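Arabinan endo-1,5-alpha-l-arabinosidase A (Cellvibrio cellulosa, PDB 1GYE) cleaves alpha-1,5-linked arabinofuranosyl chains of arabinan, a plant cell-wall polysaccharide, releasing almost exclusively arabinotriose. Local coordinates at residues 3-8 / 19-24; 62-67 / 77-82. One frame throughout, in Å; residues are numbered along the deposited sequence.

Contact 1: 3-8 / 19-24; sequences VDVHDP and LFSTGP. With AHR (alpha-L-arabinofuranose), chain B.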
loop_
_atom_site.group_PDB
_atom_site.type_symbol
_atom_site.label_atom_id
_atom_site.label_comp_id
_atom_site.label_asym_id
_atom_site.label_seq_id
_atom_site.Cartn_x
_atom_site.Cartn_y
_atom_site.Cartn_z
ATOM N N VAL A 3 -5.063 8.821 -15.628
ATOM C CA VAL A 3 -3.928 9.025 -14.736
ATOM C C VAL A 3 -3.251 7.668 -14.525
ATOM O O VAL A 3 -3.912 6.678 -14.126
ATOM C CB VAL A 3 -4.305 9.724 -13.396
ATOM C CG1 VAL A 3 -3.072 9.842 -12.451
ATOM C CG2 VAL A 3 -4.870 11.104 -13.677
ATOM N N ASP A 4 -1.954 7.612 -14.850
ATOM C CA ASP A 4 -1.145 6.438 -14.502
ATOM C C ASP A 4 -0.497 6.540 -13.096
ATOM O O ASP A 4 0.271 7.459 -12.816
ATOM C CB ASP A 4 -0.141 6.087 -15.615
ATOM C CG ASP A 4 0.981 7.098 -15.740
ATOM O OD1 ASP A 4 0.724 8.167 -16.349
ATOM O OD2 ASP A 4 2.136 6.897 -15.258
ATOM N N VAL A 5 -0.855 5.607 -12.214
ATOM C CA VAL A 5 -0.249 5.520 -10.884
ATOM C C VAL A 5 0.043 4.070 -10.592
ATOM O O VAL A 5 -0.526 3.201 -11.244
ATOM C CB VAL A 5 -1.160 6.067 -9.751
ATOM C CG1 VAL A 5 -1.541 7.527 -9.995
ATOM C CG2 VAL A 5 -2.388 5.218 -9.562
ATOM N N HIS A 6 0.933 3.806 -9.637
ATOM C CA HIS A 6 1.216 2.433 -9.177
ATOM C C HIS A 6 1.166 2.476 -7.671
ATOM O O HIS A 6 1.635 3.437 -7.053
ATOM C CB HIS A 6 2.602 1.945 -9.637
ATOM C CG HIS A 6 2.674 0.473 -9.999
ATOM N ND1 HIS A 6 3.162 -0.501 -9.132
ATOM C CD2 HIS A 6 2.375 -0.175 -11.157
ATOM C CE1 HIS A 6 3.120 -1.677 -9.735
ATOM N NE2 HIS A 6 2.654 -1.508 -10.965
ATOM N N ASP A 7 0.582 1.445 -7.072
ATOM C CA ASP A 7 0.556 1.348 -5.616
ATOM C C ASP A 7 -0.072 2.631 -4.942
ATOM O O ASP A 7 0.452 3.181 -3.972
ATOM C CB ASP A 7 1.992 0.996 -5.110
ATOM C CG ASP A 7 2.725 0.016 -6.055
ATOM O OD1 ASP A 7 2.193 -1.083 -6.306
ATOM O OD2 ASP A 7 3.811 0.258 -6.640
ATOM N N PRO A 8 -1.221 3.078 -5.452
ATOM C CA PRO A 8 -1.800 4.372 -5.042
ATOM C C PRO A 8 -2.307 4.458 -3.617
ATOM O O PRO A 8 -2.841 3.454 -3.075
ATOM C CB PRO A 8 -2.989 4.512 -5.970
ATOM C CG PRO A 8 -3.309 3.106 -6.313
ATOM C CD PRO A 8 -2.052 2.392 -6.454
ATOM N N LEU A 19 -3.435 12.360 -4.136
ATOM C CA LEU A 19 -3.175 11.009 -4.584
ATOM C C LEU A 19 -1.658 10.860 -4.524
ATOM O O LEU A 19 -0.931 11.754 -5.004
ATOM C CB LEU A 19 -3.686 10.864 -6.026
ATOM C CG LEU A 19 -3.374 9.631 -6.893
ATOM C CD1 LEU A 19 -3.757 8.294 -6.213
ATOM C CD2 LEU A 19 -4.050 9.769 -8.266
ATOM N N PHE A 20 -1.179 9.789 -3.902
ATOM C CA PHE A 20 0.246 9.491 -3.860
ATOM C C PHE A 20 0.502 8.183 -4.594
ATOM O O PHE A 20 -0.207 7.156 -4.397
ATOM C CB PHE A 20 0.781 9.416 -2.413
ATOM C CG PHE A 20 0.481 10.642 -1.589
ATOM C CD1 PHE A 20 -0.823 10.928 -1.175
ATOM C CD2 PHE A 20 1.495 11.512 -1.227
ATOM C CE1 PHE A 20 -1.100 12.084 -0.421
ATOM C CE2 PHE A 20 1.240 12.679 -0.484
ATOM C CZ PHE A 20 -0.051 12.955 -0.069
ATOM N N SER A 21 1.511 8.214 -5.453
ATOM C CA SER A 21 1.861 7.047 -6.257
ATOM C C SER A 21 3.331 6.734 -6.135
ATOM O O SER A 21 4.186 7.643 -5.972
ATOM C CB SER A 21 1.549 7.352 -7.745
ATOM O OG SER A 21 1.904 6.269 -8.582
ATOM N N THR A 22 3.639 5.447 -6.287
ATOM C CA THR A 22 5.004 5.046 -6.609
ATOM C C THR A 22 5.539 5.971 -7.735
ATOM O O THR A 22 4.869 6.214 -8.747
ATOM C CB THR A 22 5.002 3.546 -7.045
ATOM O OG1 THR A 22 4.822 2.651 -5.897
ATOM C CG2 THR A 22 6.347 3.154 -7.677
ATOM N N GLY A 23 6.742 6.499 -7.563
ATOM C CA GLY A 23 7.372 7.278 -8.623
ATOM C C GLY A 23 8.504 8.136 -8.073
ATOM O O GLY A 23 8.769 8.086 -6.854
ATOM N N PRO A 24 9.179 8.903 -8.938
ATOM C CA PRO A 24 10.369 9.679 -8.507
ATOM C C PRO A 24 10.008 10.537 -7.287
ATOM O O PRO A 24 9.036 11.311 -7.388
ATOM C CB PRO A 24 10.705 10.550 -9.740
ATOM C CG PRO A 24 10.170 9.776 -10.902
ATOM C CD PRO A 24 8.868 9.110 -10.374
HETATM O O5 AHR B . 2.586 4.682 -13.042
HETATM C C5 AHR B . 3.545 5.326 -12.168
HETATM C C4 AHR B . 4.939 4.813 -12.514
HETATM O O4 AHR B . 5.009 3.377 -12.611
HETATM C C3 AHR B . 5.969 5.192 -11.497
HETATM O O3 AHR B . 6.545 6.367 -12.026
HETATM C C2 AHR B . 6.965 4.074 -11.677
HETATM O O2 AHR B . 7.786 3.927 -10.540
HETATM C C1 AHR B . 6.143 2.848 -11.948
#

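Contact 2: 62-67 / 77-82; sequences LWAPDI and YYSVSA. With AHR (alpha-L-arabinofuranose), chain C; AHR (alpha-L-arabinofuranose), chain D; AHR (alpha-L-arabinofuranose), chain E.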
loop_
_atom_site.group_PDB
_atom_site.type_symbol
_atom_site.label_atom_id
_atom_site.label_comp_id
_atom_site.label_asym_id
_atom_site.label_seq_id
_atom_site.Cartn_x
_atom_site.Cartn_y
_atom_site.Cartn_z
ATOM N N LEU A 62 10.614 5.981 -5.476
ATOM C CA LEU A 62 10.190 5.414 -4.198
ATOM C C LEU A 62 8.956 4.609 -4.455
ATOM O O LEU A 62 8.217 4.888 -5.413
ATOM C CB LEU A 62 9.957 6.511 -3.159
ATOM C CG LEU A 62 11.230 7.396 -2.949
ATOM C CD1 LEU A 62 10.884 8.695 -2.271
ATOM C CD2 LEU A 62 12.294 6.690 -2.134
ATOM N N TRP A 63 8.743 3.578 -3.626
ATOM C CA TRP A 63 7.642 2.661 -3.857
ATOM C C TRP A 63 6.591 2.710 -2.781
ATOM O O TRP A 63 6.881 2.866 -1.560
ATOM C CB TRP A 63 8.116 1.219 -3.923
ATOM C CG TRP A 63 9.155 0.869 -4.966
ATOM C CD1 TRP A 63 9.662 1.673 -5.954
ATOM C CD2 TRP A 63 9.817 -0.403 -5.110
ATOM N NE1 TRP A 63 10.595 0.982 -6.693
ATOM C CE2 TRP A 63 10.727 -0.283 -6.202
ATOM C CE3 TRP A 63 9.730 -1.638 -4.426
ATOM C CZ2 TRP A 63 11.559 -1.340 -6.628
ATOM C CZ3 TRP A 63 10.560 -2.716 -4.852
ATOM C CH2 TRP A 63 11.462 -2.546 -5.945
ATOM N N ALA A 64 5.365 2.511 -3.238
ATOM C CA ALA A 64 4.329 2.060 -2.367
ATOM C C ALA A 64 4.207 2.974 -1.145
ATOM O O ALA A 64 4.454 2.547 -0.012
ATOM C CB ALA A 64 4.614 0.603 -1.945
ATOM N N PRO A 65 3.808 4.232 -1.363
ATOM C CA PRO A 65 3.685 5.171 -0.252
ATOM C C PRO A 65 2.499 4.798 0.622
ATOM O O PRO A 65 1.577 4.014 0.233
ATOM C CB PRO A 65 3.390 6.483 -0.964
ATOM C CG PRO A 65 2.680 6.054 -2.181
ATOM C CD PRO A 65 3.392 4.846 -2.646
ATOM N N ASP A 66 2.502 5.355 1.820
ATOM C CA ASP A 66 1.246 5.414 2.553
ATOM C C ASP A 66 1.105 6.777 3.215
ATOM O O ASP A 66 2.113 7.347 3.696
ATOM C CB ASP A 66 1.115 4.273 3.570
ATOM C CG ASP A 66 -0.310 4.111 4.046
ATOM O OD1 ASP A 66 -1.202 4.077 3.175
ATOM O OD2 ASP A 66 -0.632 4.053 5.255
ATOM N N ILE A 67 -0.109 7.319 3.175
ATOM C CA ILE A 67 -0.370 8.638 3.704
ATOM C C ILE A 67 -1.209 8.504 4.973
ATOM O O ILE A 67 -2.218 7.779 4.994
ATOM C CB ILE A 67 -0.997 9.573 2.592
ATOM C CG1 ILE A 67 -1.227 11.014 3.088
ATOM C CG2 ILE A 67 -2.310 9.021 2.001
ATOM C CD1 ILE A 67 0.025 11.747 3.580
ATOM N N TYR A 77 4.816 7.810 4.511
ATOM C CA TYR A 77 5.720 6.652 4.497
ATOM C C TYR A 77 6.029 6.237 3.069
ATOM O O TYR A 77 5.170 6.371 2.210
ATOM C CB TYR A 77 5.055 5.508 5.259
ATOM C CG TYR A 77 4.809 5.866 6.694
ATOM C CD1 TYR A 77 3.647 6.557 7.086
ATOM C CD2 TYR A 77 5.753 5.578 7.649
ATOM C CE1 TYR A 77 3.443 6.932 8.409
ATOM C CE2 TYR A 77 5.545 5.911 8.988
ATOM C CZ TYR A 77 4.392 6.593 9.351
ATOM O OH TYR A 77 4.239 6.922 10.665
ATOM N N TYR A 78 7.226 5.711 2.816
ATOM C CA TYR A 78 7.661 5.368 1.461
ATOM C C TYR A 78 8.774 4.272 1.481
ATOM O O TYR A 78 9.441 4.058 2.510
ATOM C CB TYR A 78 8.197 6.637 0.783
ATOM C CG TYR A 78 9.372 7.218 1.547
ATOM C CD1 TYR A 78 10.667 6.720 1.337
ATOM C CD2 TYR A 78 9.189 8.222 2.514
ATOM C CE1 TYR A 78 11.753 7.227 2.041
ATOM C CE2 TYR A 78 10.282 8.750 3.233
ATOM C CZ TYR A 78 11.556 8.239 2.978
ATOM O OH TYR A 78 12.654 8.695 3.658
ATOM N N SER A 79 9.022 3.626 0.336
ATOM C CA SER A 79 9.924 2.464 0.306
ATOM C C SER A 79 11.096 2.654 -0.637
ATOM O O SER A 79 10.893 2.934 -1.815
ATOM C CB SER A 79 9.169 1.192 -0.161
ATOM O OG SER A 79 7.960 0.975 0.542
ATOM N N VAL A 80 12.302 2.498 -0.114
ATOM C CA VAL A 80 13.536 2.394 -0.888
ATOM C C VAL A 80 13.908 0.896 -1.087
ATOM O O VAL A 80 13.906 0.112 -0.129
ATOM C CB VAL A 80 14.686 3.190 -0.168
ATOM C CG1 VAL A 80 15.991 3.101 -0.930
ATOM C CG2 VAL A 80 14.334 4.679 0.035
ATOM N N SER A 81 14.207 0.459 -2.308
ATOM C CA SER A 81 14.389 -0.977 -2.552
ATOM C C SER A 81 15.074 -1.251 -3.878
ATOM O O SER A 81 15.499 -0.320 -4.556
ATOM C CB SER A 81 13.037 -1.699 -2.561
ATOM O OG SER A 81 13.193 -3.124 -2.386
ATOM N N ALA A 82 15.209 -2.532 -4.229
ATOM C CA ALA A 82 15.677 -2.908 -5.568
ATOM C C ALA A 82 14.886 -4.113 -6.028
ATOM O O ALA A 82 14.464 -4.933 -5.205
ATOM C CB ALA A 82 17.155 -3.217 -5.593
HETATM O O5 AHR C . 8.356 -0.815 -8.662
HETATM C C5 AHR C . 7.131 -1.443 -8.312
HETATM C C4 AHR C . 7.371 -2.348 -7.145
HETATM O O4 AHR C . 7.768 -3.551 -7.772
HETATM C C3 AHR C . 6.114 -2.669 -6.368
HETATM O O3 AHR C . 6.069 -2.049 -5.093
HETATM C C2 AHR C . 6.213 -4.163 -6.199
HETATM O O2 AHR C . 4.906 -4.716 -6.071
HETATM C C1 AHR C . 6.828 -4.571 -7.509
HETATM O O5 AHR D . 6.853 1.983 -12.833
HETATM C C5 AHR D . 6.423 0.603 -12.672
HETATM C C4 AHR D . 7.312 -0.207 -11.697
HETATM O O4 AHR D . 6.955 0.090 -10.359
HETATM C C3 AHR D . 8.832 -0.012 -11.766
HETATM O O3 AHR D . 9.435 -1.263 -12.067
HETATM C C2 AHR D . 9.304 0.371 -10.387
HETATM O O2 AHR D . 9.770 1.701 -10.337
HETATM C C1 AHR D . 8.091 0.310 -9.509
HETATM O O5 AHR E . 7.576 -5.779 -7.458
HETATM C C5 AHR E . 8.005 -6.044 -6.161
HETATM C C4 AHR E . 9.185 -6.935 -6.375
HETATM O O4 AHR E . 8.736 -8.268 -6.530
HETATM C C3 AHR E . 10.029 -6.830 -5.142
HETATM O O3 AHR E . 11.320 -6.427 -5.582
HETATM C C2 AHR E . 10.046 -8.224 -4.572
HETATM O O2 AHR E . 9.429 -8.156 -3.286
HETATM C C1 AHR E . 9.305 -9.103 -5.550
#

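Contact 1: 3-8 / 19-24
D7 and T22 meet near the centre of this five-bladed beta-propeller, the fold of this family 43 arabinanase, where the loop 3-8 runs alongside the end of strand 16-24. The two side chains cross obliquely, and the hydroxyl T22 OG1 gives its proton to D7 OD2 at 2.7 Å, using the anti lone pair of that oxygen. H6 brings a second donor to the same atom: H6 ND1 reaches D7 OD2 at 2.7 Å. The carboxylate oxygen lies at the edge of the imidazole, in its plane, while the ring's N-H comes in from above the carboxylate plane, 45° out of it. Two bonds therefore restrain OD2, and probably the turn of the carboxylate; D7 is very probably the catalytic proton acceptor. H6 is set in turn by Y277, which bonds its NE2, and by H275, stacked on its ring.

One residue back along the strand, S21 turns OG to the loop. This oxygen is anti to its own backbone N (chi1 178°), which carries it against the main chain of V5 and H6, and it accepts H6 N in a fairly straight bond of 2.8 Å, 163° at the hydrogen. T22 N closes on H6 O, so loop and strand are also joined through main-chain atoms.

Away from the sugar the contact is apolar. V5 and L19 reach for each other tip to tip, CG1 against CD2 at 3.8 Å, and the other branch of L19, CD1, meets P8 CB. The chain B arabinofuranose lies beside D4 and T22, and the methyl T22 CG2 comes to 3.3 Å from the O2 of that sugar.

Contact 2: 62-67 / 77-82
W63 and S79 form a hydrogen-bonded antiparallel pair in the hairpin of strands 61-70 and 73-80. The tryptophan leaves this ladder for the sugars. Its CB lies beside S79 CB, 3.9 Å away, on the same face of the sheet. CG, anti to the carbonyl carbon (chi1 -58°), is near S79 O, and the indole runs out alongside the end of segment 77-82. CD1 and NE1 face the chain D and chain C arabinofuranoses; CE2 is 3.5 Å from O5 of the chain C sugar, which lies over one face and is also met by CZ2. CD2 meets C4 of that unit, CE3 its C4 and O3. Against the opposite face, toward the rim, lies S81 CB, in a CH-pi contact 3.8 Å from the six-ring centroid; CZ3 is the ring atom nearest it, at 3.5 Å. CH2 approaches A82 C, and O3 of the chain E sugar lies at the edge, near the ring plane.

Behind the ring, W63 N bonds S79 O at 2.9 Å. W63 O takes S79 OG at 3.0 Å from above its carbonyl plane and a weak bond from S79 N; S79 OG is also bonded to A127 N. Further along, D66 and Y77 exchange two backbone bonds, with the register shifted by one across a beta bulge at the corner in the chain at A64. L62 CD2 packs beside V80 CG2.

With sugar on one face and a serine methylene on the other, the indole is a sandwiched platform: a flat apolar surface against which the sugars lie in van der Waals contact, while the polar ladder holds its base.

From the N terminus, the loop 3-8 runs in toward the middle of the propeller, the chain makes the hairpin of strands 9-13 and 16-24, and contact 1 closes that short excursion. Strands 27-31 and 36-42 follow before strand 61-70 pairs back on 16-24 and hairpins into 73-80, where contact 2 closes. The two loops are in series, neither nested nor crossed. They meet edge to edge: T22 OG1 lies 2.7 Å from A64 N, a probable hydrogen bond, and G23 N lies 3.1 Å from L62 O, another. Strand 16-24, which holds the loop of the probable catalytic base, and strand 61-70, which carries W63, are neighbours in one sheet beside the bound arabinan.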